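Local structure of acetate CoA-transferase subunit beta (Escherichia coli DH5[alpha], 5DBN) at residues 7-12 / 32-37; 13-18 / 39-44; 50-55 / 68-73; 96-101 / 127-132; 135-140 / 162-167. The protein catalyses the transfer of coenzyme A from acetyl-CoA to acetoacetate and other short-chain fatty acids through a covalent enzyme-CoA intermediate. All blocks are in the same frame, centred on the assembly; numbering follows the deposited sequence.

Interaction 1. Residues 7-12 / 32-37; sequences IARRVA and ANYLPE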
# COMPACT_ATOMS: atom_id res chain seq x y z
N ILE B 7 10.83 -35.81 7.30
CA ILE B 7 11.17 -34.52 6.71
C ILE B 7 10.51 -33.39 7.51
O ILE B 7 11.18 -32.46 7.95
CB ILE B 7 10.73 -34.44 5.24
CG1 ILE B 7 11.51 -35.46 4.40
CG2 ILE B 7 10.95 -33.03 4.68
CD1 ILE B 7 10.96 -35.68 3.02
N ALA B 8 9.20 -33.48 7.68
CA ALA B 8 8.44 -32.48 8.42
C ALA B 8 8.98 -32.33 9.84
O ALA B 8 9.11 -31.22 10.35
CB ALA B 8 6.97 -32.85 8.47
N ARG B 9 9.30 -33.46 10.46
CA ARG B 9 9.84 -33.47 11.81
C ARG B 9 11.17 -32.72 11.87
O ARG B 9 11.39 -31.90 12.77
CB ARG B 9 10.03 -34.91 12.29
CG ARG B 9 10.58 -35.07 13.69
CD ARG B 9 10.58 -36.53 14.10
NE ARG B 9 11.13 -36.75 15.44
CZ ARG B 9 11.16 -37.93 16.05
NH1 ARG B 9 10.68 -39.01 15.45
NH2 ARG B 9 11.67 -38.03 17.28
N ARG B 10 12.05 -32.98 10.91
CA ARG B 10 13.35 -32.31 10.87
C ARG B 10 13.21 -30.80 10.63
O ARG B 10 13.88 -30.00 11.28
CB ARG B 10 14.25 -32.93 9.79
CG ARG B 10 15.60 -32.23 9.63
CD ARG B 10 16.38 -32.18 10.94
NE ARG B 10 17.56 -31.32 10.85
CZ ARG B 10 17.55 -30.01 11.08
NH1 ARG B 10 16.43 -29.39 11.41
NH2 ARG B 10 18.68 -29.32 10.98
N VAL B 11 12.34 -30.42 9.70
CA VAL B 11 12.10 -29.01 9.41
C VAL B 11 11.55 -28.30 10.65
O VAL B 11 11.92 -27.16 10.93
CB VAL B 11 11.13 -28.82 8.23
CG1 VAL B 11 10.73 -27.36 8.07
CG2 VAL B 11 11.75 -29.34 6.94
N ALA B 12 10.67 -28.97 11.37
CA ALA B 12 10.08 -28.41 12.58
C ALA B 12 11.15 -28.05 13.61
O ALA B 12 11.03 -27.05 14.32
CB ALA B 12 9.07 -29.38 13.18
N ALA B 32 3.67 -28.24 11.10
CA ALA B 32 2.96 -27.68 12.24
C ALA B 32 2.64 -28.76 13.27
O ALA B 32 2.33 -28.45 14.43
CB ALA B 32 1.69 -27.00 11.78
N ASN B 33 2.72 -30.02 12.86
CA ASN B 33 2.34 -31.14 13.72
C ASN B 33 3.53 -31.76 14.44
O ASN B 33 3.39 -32.81 15.08
CB ASN B 33 1.65 -32.22 12.89
CG ASN B 33 0.44 -31.70 12.14
OD1 ASN B 33 -0.17 -30.70 12.53
ND2 ASN B 33 0.08 -32.38 11.05
N TYR B 34 4.70 -31.13 14.34
CA TYR B 34 5.92 -31.67 14.94
C TYR B 34 6.76 -30.59 15.62
O TYR B 34 7.97 -30.76 15.79
CB TYR B 34 6.75 -32.38 13.87
CG TYR B 34 6.07 -33.60 13.29
CD1 TYR B 34 6.10 -34.82 13.96
CD2 TYR B 34 5.41 -33.53 12.07
CE1 TYR B 34 5.48 -35.93 13.43
CE2 TYR B 34 4.78 -34.64 11.54
CZ TYR B 34 4.82 -35.84 12.22
OH TYR B 34 4.20 -36.94 11.69
N LEU B 35 6.14 -29.49 16.01
CA LEU B 35 6.86 -28.42 16.71
C LEU B 35 7.33 -28.92 18.07
O LEU B 35 6.52 -29.41 18.87
CB LEU B 35 5.97 -27.19 16.87
CG LEU B 35 5.48 -26.55 15.57
CD1 LEU B 35 4.46 -25.46 15.86
CD2 LEU B 35 6.65 -25.99 14.77
N PRO B 36 8.64 -28.81 18.35
CA PRO B 36 9.13 -29.23 19.67
C PRO B 36 8.53 -28.41 20.81
O PRO B 36 7.99 -27.33 20.58
CB PRO B 36 10.64 -28.99 19.58
CG PRO B 36 10.95 -29.01 18.13
CD PRO B 36 9.75 -28.43 17.45
N GLU B 37 8.63 -28.93 22.03
CA GLU B 37 8.11 -28.24 23.21
C GLU B 37 8.87 -26.94 23.46
O GLU B 37 10.10 -26.90 23.37
CB GLU B 37 8.19 -29.14 24.44
CG GLU B 37 7.41 -30.45 24.32
CD GLU B 37 5.91 -30.25 24.25
OE1 GLU B 37 5.19 -31.22 23.93
OE2 GLU B 37 5.43 -29.12 24.51
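Arg9 and Tyr34 bring their CA atoms to 5.3 Å and Ala12 and Leu35 theirs to 5.2 Å, which sets the last turns of a helix against the loop residues 34-36. No hydrogen bond crosses here; the contact is made by van der Waals packing on small helix residues. Tyr34 and Ala12 carry much of it, and Tyr34 uses several parts of itself. Its CB lies 3.9 Å from Ala12 CB and sits as close to Arg9 CA, so the root of the side chain occupies the shallow helix surface between these two residues. With CG anti to the carbonyl carbon (chi1 -64°), ring and carbonyl diverge: the ring runs back toward the preceding turn, where CD2 is 4.0 Å from Ala8 CB, and the carbonyl O stays over Ala12 CB. The ring meets Ala8 and Arg9 obliquely, and on its other flank CD1 comes to 4.3 Å from Arg9 CB. Beyond CB, the extended Arg9 chain leads away, so its guanidinium takes no part. Farther along the loop, Pro36 CD rests 3.7 Å from Ala12 O near the end of the helix, and of the Leu35 side chain, CD2 just reaches Ala12 CB. Another face of helix 3-12 is turned to the main sheet, where Ile7 and Val11 pack on strands 135-138 and 166-168 and Arg10 forms a salt bridge with Glu185. The loop between strands 20-23 and 42-45 thus flanks the helix, with Ala8 also touching Met30.

Interaction 2. Residues 13-18 / 39-44; sequences QELRDG and IHITLQ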
# COMPACT_ATOMS: atom_id res chain seq x y z
N GLN B 13 12.19 -28.87 13.68
CA GLN B 13 13.29 -28.64 14.60
C GLN B 13 14.16 -27.45 14.18
O GLN B 13 14.96 -26.95 14.97
CB GLN B 13 14.15 -29.90 14.73
CG GLN B 13 13.46 -31.04 15.47
CD GLN B 13 14.26 -32.32 15.48
OE1 GLN B 13 15.26 -32.45 14.76
NE2 GLN B 13 13.84 -33.29 16.29
N GLU B 14 13.99 -26.99 12.95
CA GLU B 14 14.78 -25.87 12.43
C GLU B 14 14.21 -24.54 12.88
O GLU B 14 14.95 -23.56 13.04
CB GLU B 14 14.83 -25.91 10.90
CG GLU B 14 15.79 -24.90 10.28
CD GLU B 14 17.25 -25.21 10.58
OE1 GLU B 14 17.55 -26.35 11.01
OE2 GLU B 14 18.09 -24.31 10.39
N LEU B 15 12.90 -24.50 13.09
CA LEU B 15 12.22 -23.27 13.45
C LEU B 15 12.57 -22.82 14.86
O LEU B 15 12.73 -23.65 15.76
CB LEU B 15 10.71 -23.44 13.32
CG LEU B 15 10.21 -23.97 11.98
CD1 LEU B 15 8.70 -24.15 12.00
CD2 LEU B 15 10.62 -23.04 10.84
N ARG B 16 12.69 -21.51 15.05
CA ARG B 16 12.98 -20.93 16.36
C ARG B 16 11.73 -20.34 17.01
O ARG B 16 10.79 -19.94 16.32
CB ARG B 16 14.07 -19.87 16.27
CG ARG B 16 15.48 -20.42 16.02
CD ARG B 16 16.51 -19.30 15.99
NE ARG B 16 17.88 -19.80 15.84
CZ ARG B 16 18.45 -20.14 14.69
NH1 ARG B 16 17.79 -20.05 13.54
NH2 ARG B 16 19.71 -20.58 14.69
N ASP B 17 11.74 -20.31 18.34
CA ASP B 17 10.63 -19.80 19.13
C ASP B 17 10.34 -18.34 18.78
O ASP B 17 11.22 -17.49 18.84
CB ASP B 17 10.95 -19.93 20.62
CG ASP B 17 9.79 -19.53 21.51
OD1 ASP B 17 8.63 -19.87 21.19
OD2 ASP B 17 10.04 -18.87 22.55
N GLY B 18 9.09 -18.08 18.38
CA GLY B 18 8.65 -16.73 18.06
C GLY B 18 8.71 -16.38 16.59
O GLY B 18 8.37 -15.27 16.20
N ILE B 39 8.62 -24.35 21.61
CA ILE B 39 8.67 -23.65 20.33
C ILE B 39 7.27 -23.19 19.93
O ILE B 39 6.39 -24.00 19.65
CB ILE B 39 9.25 -24.54 19.22
CG1 ILE B 39 10.62 -25.10 19.63
CG2 ILE B 39 9.36 -23.76 17.91
CD1 ILE B 39 11.68 -24.04 19.91
N HIS B 40 7.07 -21.87 19.91
CA HIS B 40 5.80 -21.28 19.52
C HIS B 40 6.00 -20.36 18.32
O HIS B 40 6.81 -19.43 18.37
CB HIS B 40 5.18 -20.51 20.68
CG HIS B 40 5.09 -21.30 21.95
ND1 HIS B 40 4.04 -22.15 22.21
CD2 HIS B 40 5.91 -21.37 23.02
CE1 HIS B 40 4.22 -22.71 23.39
NE2 HIS B 40 5.35 -22.25 23.90
N ILE B 41 5.26 -20.63 17.25
CA ILE B 41 5.35 -19.85 16.03
C ILE B 41 4.00 -19.23 15.69
O ILE B 41 2.97 -19.62 16.23
CB ILE B 41 5.82 -20.71 14.84
CG1 ILE B 41 4.85 -21.86 14.59
CG2 ILE B 41 7.23 -21.24 15.11
CD1 ILE B 41 5.14 -22.65 13.33
N THR B 42 4.03 -18.26 14.77
CA THR B 42 2.82 -17.66 14.25
C THR B 42 2.76 -17.94 12.75
O THR B 42 3.67 -17.57 12.01
CB THR B 42 2.79 -16.14 14.51
OG1 THR B 42 3.02 -15.89 15.90
CG2 THR B 42 1.44 -15.56 14.11
N LEU B 43 1.70 -18.61 12.32
CA LEU B 43 1.54 -18.98 10.92
C LEU B 43 0.84 -17.88 10.13
O LEU B 43 -0.20 -17.37 10.53
CB LEU B 43 0.77 -20.29 10.80
CG LEU B 43 1.50 -21.53 11.32
CD1 LEU B 43 0.57 -22.73 11.31
CD2 LEU B 43 2.73 -21.82 10.48
N GLN B 44 1.43 -17.55 8.98
CA GLN B 44 0.90 -16.53 8.09
C GLN B 44 0.22 -17.21 6.90
O GLN B 44 0.76 -18.15 6.32
CB GLN B 44 2.03 -15.60 7.61
CG GLN B 44 1.56 -14.30 6.97
CD GLN B 44 1.35 -14.41 5.47
OE1 GLN B 44 1.47 -15.48 4.88
NE2 GLN B 44 1.03 -13.28 4.84
O HOH W 1 5.61 -15.35 17.04
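Asp17 and His40 meet through a side-chain-to-backbone bond, His40 N to Asp17 OD1 at 2.8 Å with 154° at the hydrogen. The donor comes to the anti side of the carboxylate, 18° out of its plane. A torsion of -175° about chi1, which sets CG opposite the Asp17 backbone N, carries the carboxylate to that N-H; OD1 also lies at the edge of the His40 ring, 3.6 Å from CD2. The next link is between backbones: Gly18 N donates to His40 O at 2.6 Å. Together the two bonds join the consecutive Asp17 and Gly18 to both polar backbone atoms of His40. This pairing lies just ahead of strands 20-23 and 42-45, parallel neighbours in the Rossmann-like sheet of the CoA-transferase domain, and Thr42 continues it by backbone bonds to Asp19 and Val21. Apolar contact adds to this: Leu15 CD1 touches Ile41 CD1 at 4.1 Å, the two side chains meeting at a slant, while Ile39 CG2 lies 4.0 Å from Leu15 O. Gly18 has a positive phi, at which a side chain would jam against the preceding carbonyl O, and its own O is joined weakly through a water to Thr42 OG1.

Interaction 3. Residues 50-55 / 68-73; sequences LGLGPV and QPCGVL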
# COMPACT_ATOMS: atom_id res chain seq x y z
N LEU B 50 -2.65 -13.35 9.89
CA LEU B 50 -1.65 -13.95 10.77
C LEU B 50 -2.33 -14.65 11.93
O LEU B 50 -3.36 -14.19 12.43
CB LEU B 50 -0.68 -12.89 11.29
CG LEU B 50 0.39 -12.41 10.31
CD1 LEU B 50 0.97 -11.09 10.76
CD2 LEU B 50 1.48 -13.46 10.19
N GLY B 51 -1.75 -15.76 12.37
CA GLY B 51 -2.29 -16.54 13.47
C GLY B 51 -3.14 -17.70 12.97
O GLY B 51 -4.15 -18.04 13.58
N LEU B 52 -2.71 -18.31 11.87
CA LEU B 52 -3.42 -19.45 11.30
C LEU B 52 -3.36 -20.64 12.24
O LEU B 52 -2.36 -20.86 12.92
CB LEU B 52 -2.82 -19.83 9.94
CG LEU B 52 -3.39 -21.08 9.26
CD1 LEU B 52 -4.85 -20.89 8.91
CD2 LEU B 52 -2.58 -21.43 8.03
N GLY B 53 -4.45 -21.40 12.28
CA GLY B 53 -4.52 -22.57 13.14
C GLY B 53 -5.51 -23.60 12.63
O GLY B 53 -6.15 -23.39 11.59
N PRO B 54 -5.66 -24.71 13.35
CA PRO B 54 -6.60 -25.76 12.97
C PRO B 54 -8.05 -25.30 13.06
O PRO B 54 -8.33 -24.30 13.72
CB PRO B 54 -6.33 -26.88 13.99
CG PRO B 54 -5.01 -26.56 14.60
CD PRO B 54 -4.90 -25.07 14.56
N VAL B 55 -8.95 -26.03 12.41
CA VAL B 55 -10.37 -25.73 12.49
C VAL B 55 -10.88 -25.96 13.91
O VAL B 55 -10.55 -26.95 14.55
CB VAL B 55 -11.19 -26.60 11.52
CG1 VAL B 55 -12.67 -26.22 11.58
CG2 VAL B 55 -10.67 -26.46 10.10
N GLN B 68 -9.26 -24.34 1.61
CA GLN B 68 -9.91 -25.29 2.51
C GLN B 68 -10.17 -24.64 3.87
O GLN B 68 -9.40 -23.78 4.30
CB GLN B 68 -9.05 -26.55 2.69
CG GLN B 68 -8.80 -27.31 1.39
CD GLN B 68 -10.08 -27.77 0.73
OE1 GLN B 68 -11.10 -28.00 1.39
NE2 GLN B 68 -10.04 -27.92 -0.60
N PRO B 69 -11.27 -25.04 4.54
CA PRO B 69 -11.62 -24.42 5.82
C PRO B 69 -10.55 -24.61 6.88
O PRO B 69 -10.03 -25.71 7.05
CB PRO B 69 -12.92 -25.13 6.21
CG PRO B 69 -12.92 -26.41 5.44
CD PRO B 69 -12.21 -26.11 4.16
N CYS B 70 -10.22 -23.52 7.58
CA CYS B 70 -9.22 -23.55 8.64
C CYS B 70 -9.75 -22.81 9.86
O CYS B 70 -10.95 -22.57 9.97
CB CYS B 70 -7.90 -22.93 8.17
SG CYS B 70 -7.98 -21.15 7.89
N GLY B 71 -8.85 -22.46 10.77
CA GLY B 71 -9.21 -21.70 11.95
C GLY B 71 -8.13 -20.68 12.28
O GLY B 71 -7.20 -20.49 11.50
N VAL B 72 -8.28 -20.04 13.43
CA VAL B 72 -7.31 -19.07 13.91
C VAL B 72 -7.09 -19.23 15.41
O VAL B 72 -7.91 -19.82 16.11
CB VAL B 72 -7.76 -17.62 13.63
CG1 VAL B 72 -7.70 -17.31 12.14
CG2 VAL B 72 -9.15 -17.37 14.19
N LEU B 73 -5.96 -18.71 15.89
CA LEU B 73 -5.64 -18.72 17.31
C LEU B 73 -5.91 -17.33 17.90
O LEU B 73 -6.10 -16.37 17.15
CB LEU B 73 -4.19 -19.14 17.53
CG LEU B 73 -3.82 -20.52 16.99
CD1 LEU B 73 -2.34 -20.80 17.16
CD2 LEU B 73 -4.64 -21.61 17.68
O HOH W 2 -7.29 -23.05 15.62
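Gly53 and Gly71 exchange two backbone hydrogen bonds, Gly53 N to Gly71 O and Gly71 N to Gly53 O, each 3.0 Å long, as an antiparallel hydrogen-bonded pair. In both, the donor stands well above the acceptor's carbonyl plane. Leu73 N adds a bond of the same length to Gly51 O, straighter at 160° and in the carbonyl plane. Leu52 and Val72 form the non-hydrogen-bonded pair between, their side chains diverging. The short strands are strongly twisted, 127° between their directions. Cys70, just before its strand, can be followed outward. Its CB lies 3.9 Å from Gly53 O and 3.7 Å from Leu52 CD1; SG, placed between the backbone N and the carbonyl carbon (chi1 69°), then meets the same methyl. Leu52 turns that methyl back to the neighbouring strand, where it also touches Gly71 O. At the far end Val55 CG2 packs on Cys70 CA at 3.6 Å, and Gly71 CA makes a C-H...O contact with Pro54 O, a place where a side chain on Gly71 would collide. The side chain of Leu52 is about 7 Å from that of Glu46, the predicted active-site residue. Cys70 is flanked by Phe49 and Leu62, and Leu43 of strand 42-45 accepts backbone bonds from Gly51 and Leu52, so this two-stranded ribbon hangs beside the strand outermost in this chain's main sheet.

Interaction 4. Residues 96-101 / 127-132; sequences CVLGGL and DLVTGS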
# COMPACT_ATOMS: atom_id res chain seq x y z
N CYS B 96 9.95 -19.59 5.43
CA CYS B 96 8.92 -20.25 4.64
C CYS B 96 9.36 -21.67 4.34
O CYS B 96 10.53 -21.91 4.03
CB CYS B 96 8.61 -19.50 3.34
SG CYS B 96 9.95 -19.50 2.13
N VAL B 97 8.43 -22.60 4.47
CA VAL B 97 8.67 -24.00 4.14
C VAL B 97 7.81 -24.36 2.94
O VAL B 97 6.58 -24.33 3.02
CB VAL B 97 8.36 -24.94 5.32
CG1 VAL B 97 8.78 -26.36 4.99
CG2 VAL B 97 9.06 -24.46 6.59
N LEU B 98 8.45 -24.67 1.82
CA LEU B 98 7.74 -25.00 0.59
C LEU B 98 8.16 -26.35 0.04
O LEU B 98 9.25 -26.83 0.31
CB LEU B 98 7.98 -23.92 -0.48
CG LEU B 98 7.54 -22.50 -0.13
CD1 LEU B 98 7.86 -21.58 -1.29
CD2 LEU B 98 6.05 -22.44 0.21
N GLY B 99 7.28 -26.95 -0.76
CA GLY B 99 7.61 -28.18 -1.45
C GLY B 99 8.52 -27.87 -2.62
O GLY B 99 8.85 -26.71 -2.87
N GLY B 100 8.92 -28.91 -3.35
CA GLY B 100 9.81 -28.72 -4.48
C GLY B 100 9.71 -29.82 -5.51
O GLY B 100 9.47 -30.98 -5.19
N LEU B 101 9.88 -29.43 -6.77
CA LEU B 101 10.00 -30.39 -7.87
C LEU B 101 11.48 -30.59 -8.15
O LEU B 101 11.92 -31.71 -8.40
CB LEU B 101 9.28 -29.89 -9.12
CG LEU B 101 7.78 -29.63 -8.99
CD1 LEU B 101 7.30 -28.74 -10.13
CD2 LEU B 101 7.03 -30.95 -8.99
N ASP B 127 7.00 -14.87 -4.64
CA ASP B 127 7.18 -13.84 -3.62
C ASP B 127 7.73 -14.44 -2.32
O ASP B 127 8.61 -13.86 -1.69
CB ASP B 127 5.85 -13.13 -3.33
CG ASP B 127 5.34 -12.36 -4.53
OD1 ASP B 127 5.83 -11.24 -4.77
OD2 ASP B 127 4.44 -12.87 -5.22
N LEU B 128 7.20 -15.59 -1.94
CA LEU B 128 7.61 -16.26 -0.71
C LEU B 128 9.10 -16.60 -0.71
O LEU B 128 9.79 -16.37 0.29
CB LEU B 128 6.78 -17.52 -0.48
CG LEU B 128 5.44 -17.33 0.23
CD1 LEU B 128 4.54 -18.56 0.07
CD2 LEU B 128 5.65 -17.03 1.71
N VAL B 129 9.61 -17.17 -1.80
CA VAL B 129 11.01 -17.58 -1.84
C VAL B 129 12.00 -16.42 -2.03
O VAL B 129 13.15 -16.54 -1.62
CB VAL B 129 11.26 -18.66 -2.93
CG1 VAL B 129 10.43 -19.91 -2.65
CG2 VAL B 129 10.95 -18.14 -4.31
N THR B 130 11.60 -15.32 -2.66
CA THR B 130 12.49 -14.15 -2.74
C THR B 130 12.44 -13.32 -1.46
O THR B 130 13.42 -12.67 -1.10
CB THR B 130 12.21 -13.16 -3.92
OG1 THR B 130 11.91 -11.86 -3.40
CG2 THR B 130 11.08 -13.58 -4.79
N GLY B 131 11.30 -13.35 -0.77
CA GLY B 131 11.08 -12.47 0.36
C GLY B 131 11.41 -13.05 1.73
O GLY B 131 11.88 -12.32 2.61
N SER B 132 11.18 -14.34 1.92
CA SER B 132 11.38 -14.96 3.22
C SER B 132 12.84 -14.91 3.65
O SER B 132 13.74 -15.08 2.82
CB SER B 132 10.89 -16.41 3.21
OG SER B 132 9.49 -16.47 3.01
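Leu98 and Leu128 interlock across a strand-helix interface whose segment axes pass 9.2 Å apart, with 133° between their directions. Cys96 and Leu98, two residues apart on one face of strand 95-98, project at the helix; Leu128, Val129 and Ser132 answer from 127-132. The forked end of Leu98 straddles two helix residues: CD2 lies 4.2 Å from Leu128 CD1, while CD1 leans on Val129 CG1 at 3.4 Å, the two side chains crossing at nearly a right angle. Leu128 in turn enters the hollow between Cys96 and Leu98, its second methyl, CD2, being 4.2 Å from Cys96 CB. Past the helix end, Ser132 packs against Cys96 next to Leu128. Its CB faces Cys96 SG at 3.4 Å, and chi1 of 68° on Cys96 turns the sulfur this way, between its own backbone N and carbonyl carbon. Ser132 OG donates back to Leu128 O at 2.7 Å. That oxygen also accepts from Ser132 N at 3.0 Å, the two donors coming from opposite faces of the carbonyl plane. If an alanine replaced Ser132, Leu128 O would probably lose one of its two donors and Cys96 would be left with a gap where OG had packed. Ile88 and Asn22 also touch Leu128, whose side chain is about 4 Å from that of Glu46, the predicted active-site residue. All five touching residues are buried, and no hydrogen bond crosses between the two segments, which is consistent with a contact that rests mainly on shape, the one hydroxyl being satisfied locally by a carbonyl of the helix's last turn.

Interaction 5. Residues 135-140 / 162-167; sequences VIIAME and HAVHML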
# COMPACT_ATOMS: atom_id res chain seq x y z
N VAL B 135 14.50 -19.74 3.39
CA VAL B 135 13.74 -20.55 2.45
C VAL B 135 14.09 -22.01 2.67
O VAL B 135 15.18 -22.46 2.33
CB VAL B 135 14.04 -20.15 0.99
CG1 VAL B 135 13.24 -21.01 0.01
CG2 VAL B 135 13.75 -18.67 0.77
N ILE B 136 13.15 -22.74 3.26
CA ILE B 136 13.33 -24.16 3.52
C ILE B 136 12.51 -24.96 2.52
O ILE B 136 11.31 -24.75 2.37
CB ILE B 136 12.90 -24.54 4.95
CG1 ILE B 136 13.67 -23.70 5.97
CG2 ILE B 136 13.14 -26.04 5.19
CD1 ILE B 136 13.24 -23.90 7.40
N ILE B 137 13.19 -25.87 1.82
CA ILE B 137 12.52 -26.76 0.88
C ILE B 137 12.39 -28.15 1.49
O ILE B 137 13.38 -28.78 1.85
CB ILE B 137 13.29 -26.83 -0.46
CG1 ILE B 137 13.45 -25.43 -1.06
CG2 ILE B 137 12.56 -27.75 -1.44
CD1 ILE B 137 12.15 -24.70 -1.32
N ALA B 138 11.15 -28.61 1.59
CA ALA B 138 10.83 -29.93 2.13
C ALA B 138 10.41 -30.80 0.96
O ALA B 138 9.36 -30.57 0.35
CB ALA B 138 9.74 -29.83 3.17
N MET B 139 11.22 -31.81 0.67
CA MET B 139 11.04 -32.58 -0.55
C MET B 139 11.55 -34.01 -0.44
O MET B 139 12.51 -34.27 0.28
CB MET B 139 11.81 -31.85 -1.66
CG MET B 139 11.46 -32.19 -3.07
SD MET B 139 12.49 -31.23 -4.20
CE MET B 139 14.09 -32.00 -3.95
N GLU B 140 10.92 -34.94 -1.15
CA GLU B 140 11.47 -36.29 -1.26
C GLU B 140 12.73 -36.20 -2.11
O GLU B 140 12.83 -35.33 -2.97
CB GLU B 140 10.46 -37.27 -1.85
CG GLU B 140 9.24 -37.50 -0.96
CD GLU B 140 8.26 -38.50 -1.55
OE1 GLU B 140 8.57 -39.09 -2.61
OE2 GLU B 140 7.18 -38.70 -0.95
N HIS B 162 18.66 -18.73 -7.13
CA HIS B 162 19.55 -18.47 -5.99
C HIS B 162 18.79 -18.09 -4.72
O HIS B 162 19.20 -17.18 -4.01
CB HIS B 162 20.53 -17.36 -6.35
CG HIS B 162 21.10 -17.47 -7.73
ND1 HIS B 162 21.91 -18.52 -8.12
CD2 HIS B 162 20.99 -16.67 -8.81
CE1 HIS B 162 22.26 -18.36 -9.38
NE2 HIS B 162 21.72 -17.24 -9.83
N ALA B 163 17.71 -18.80 -4.43
CA ALA B 163 16.80 -18.43 -3.34
C ALA B 163 16.80 -19.42 -2.18
O ALA B 163 16.45 -19.05 -1.05
CB ALA B 163 15.39 -18.27 -3.89
N VAL B 164 17.16 -20.67 -2.44
CA VAL B 164 17.08 -21.72 -1.42
C VAL B 164 18.22 -21.65 -0.41
O VAL B 164 19.39 -21.55 -0.78
CB VAL B 164 17.06 -23.13 -2.06
CG1 VAL B 164 16.93 -24.21 -1.00
CG2 VAL B 164 15.94 -23.24 -3.08
N HIS B 165 17.87 -21.73 0.88
CA HIS B 165 18.86 -21.74 1.96
C HIS B 165 19.06 -23.14 2.53
O HIS B 165 20.18 -23.52 2.88
CB HIS B 165 18.43 -20.79 3.09
CG HIS B 165 18.43 -19.35 2.71
ND1 HIS B 165 17.27 -18.62 2.58
CD2 HIS B 165 19.44 -18.50 2.43
CE1 HIS B 165 17.57 -17.38 2.24
NE2 HIS B 165 18.88 -17.28 2.14
N MET B 166 17.97 -23.90 2.61
CA MET B 166 18.00 -25.21 3.24
C MET B 166 17.13 -26.20 2.47
O MET B 166 15.98 -25.91 2.15
CB MET B 166 17.51 -25.10 4.69
CG MET B 166 17.64 -26.38 5.51
SD MET B 166 17.01 -26.17 7.18
CE MET B 166 17.43 -27.75 7.92
N LEU B 167 17.71 -27.36 2.17
CA LEU B 167 16.98 -28.44 1.50
C LEU B 167 16.94 -29.66 2.40
O LEU B 167 17.98 -30.19 2.79
CB LEU B 167 17.64 -28.78 0.16
CG LEU B 167 17.06 -29.99 -0.57
CD1 LEU B 167 15.58 -29.77 -0.89
CD2 LEU B 167 17.84 -30.28 -1.84
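Val135 and His165 meet at the start of a parallel strand pairing inside the main mixed sheet, where strands 135-138 and 166-168 lie side by side in the Rossmann-like domain, His165 lying just before its strand. The register is fixed by the bridges Ile136 with Met166 and Ile137 with Leu167, each 4.8 Å between CA atoms. Ile137 N donates to Met166 O at 2.8 Å and almost straight, 174° at the hydrogen. Two residues earlier, Val135 O takes two donors: His165 N, in the carbonyl plane and on a lone pair, and Met166 N, 18° off that plane. The His165 ring adds a third bond, for ND1 accepts Val135 N at 3.1 Å with the donor in the ring plane. ND1 accepting an N-H in this way is consistent with the ring proton, if there is one, sitting on NE2. With a leucine in place of His165, Val135 N would probably be left without its acceptor at the start of the strand. One ring face is approached by Ala163 O, and Val135 CG2 packs against that same oxygen. On the sheet face bearing Ile137 and Leu167, Ile137 spreads its branches: CG1 lies 3.7 Å from Val164 CG1, the side chains crossing at about a right angle, and CG2 touches Leu167 CD1 at 3.7 Å. The opposite face, with Ile136 and Met166, lies under helix 3-12, whose Val11 and Arg10 touch them. Near the end of the pairing Met139 bends at chi3 (70°), which brings CE within 4.1 Å of Leu167 CD1.

In the fold
Interactions 1 and 2 cross along the chain, their segments alternating, and touch through Leu35 with Leu15 and Ile41, their centres 10 Å apart. The others follow in series. Interactions 4 and 5, with centres 7 Å apart, share the neighbouring strands 95-98 and 135-138, probably joined by backbone hydrogen bonds from Ile136 N to Cys96 O and Ala138 N to Leu98 O. Helix 3-12 of interaction 1 packs on that region through Val11 against Val97 and Ile136. Strand 42-45 links interaction 2 to the peripheral interaction 3, whose centre lies 25 Å from that of interaction 5. One Rossmann-like sheet thus connects central and edge contacts, with interactions 3 and 4 nearest the predicted active-site Glu46.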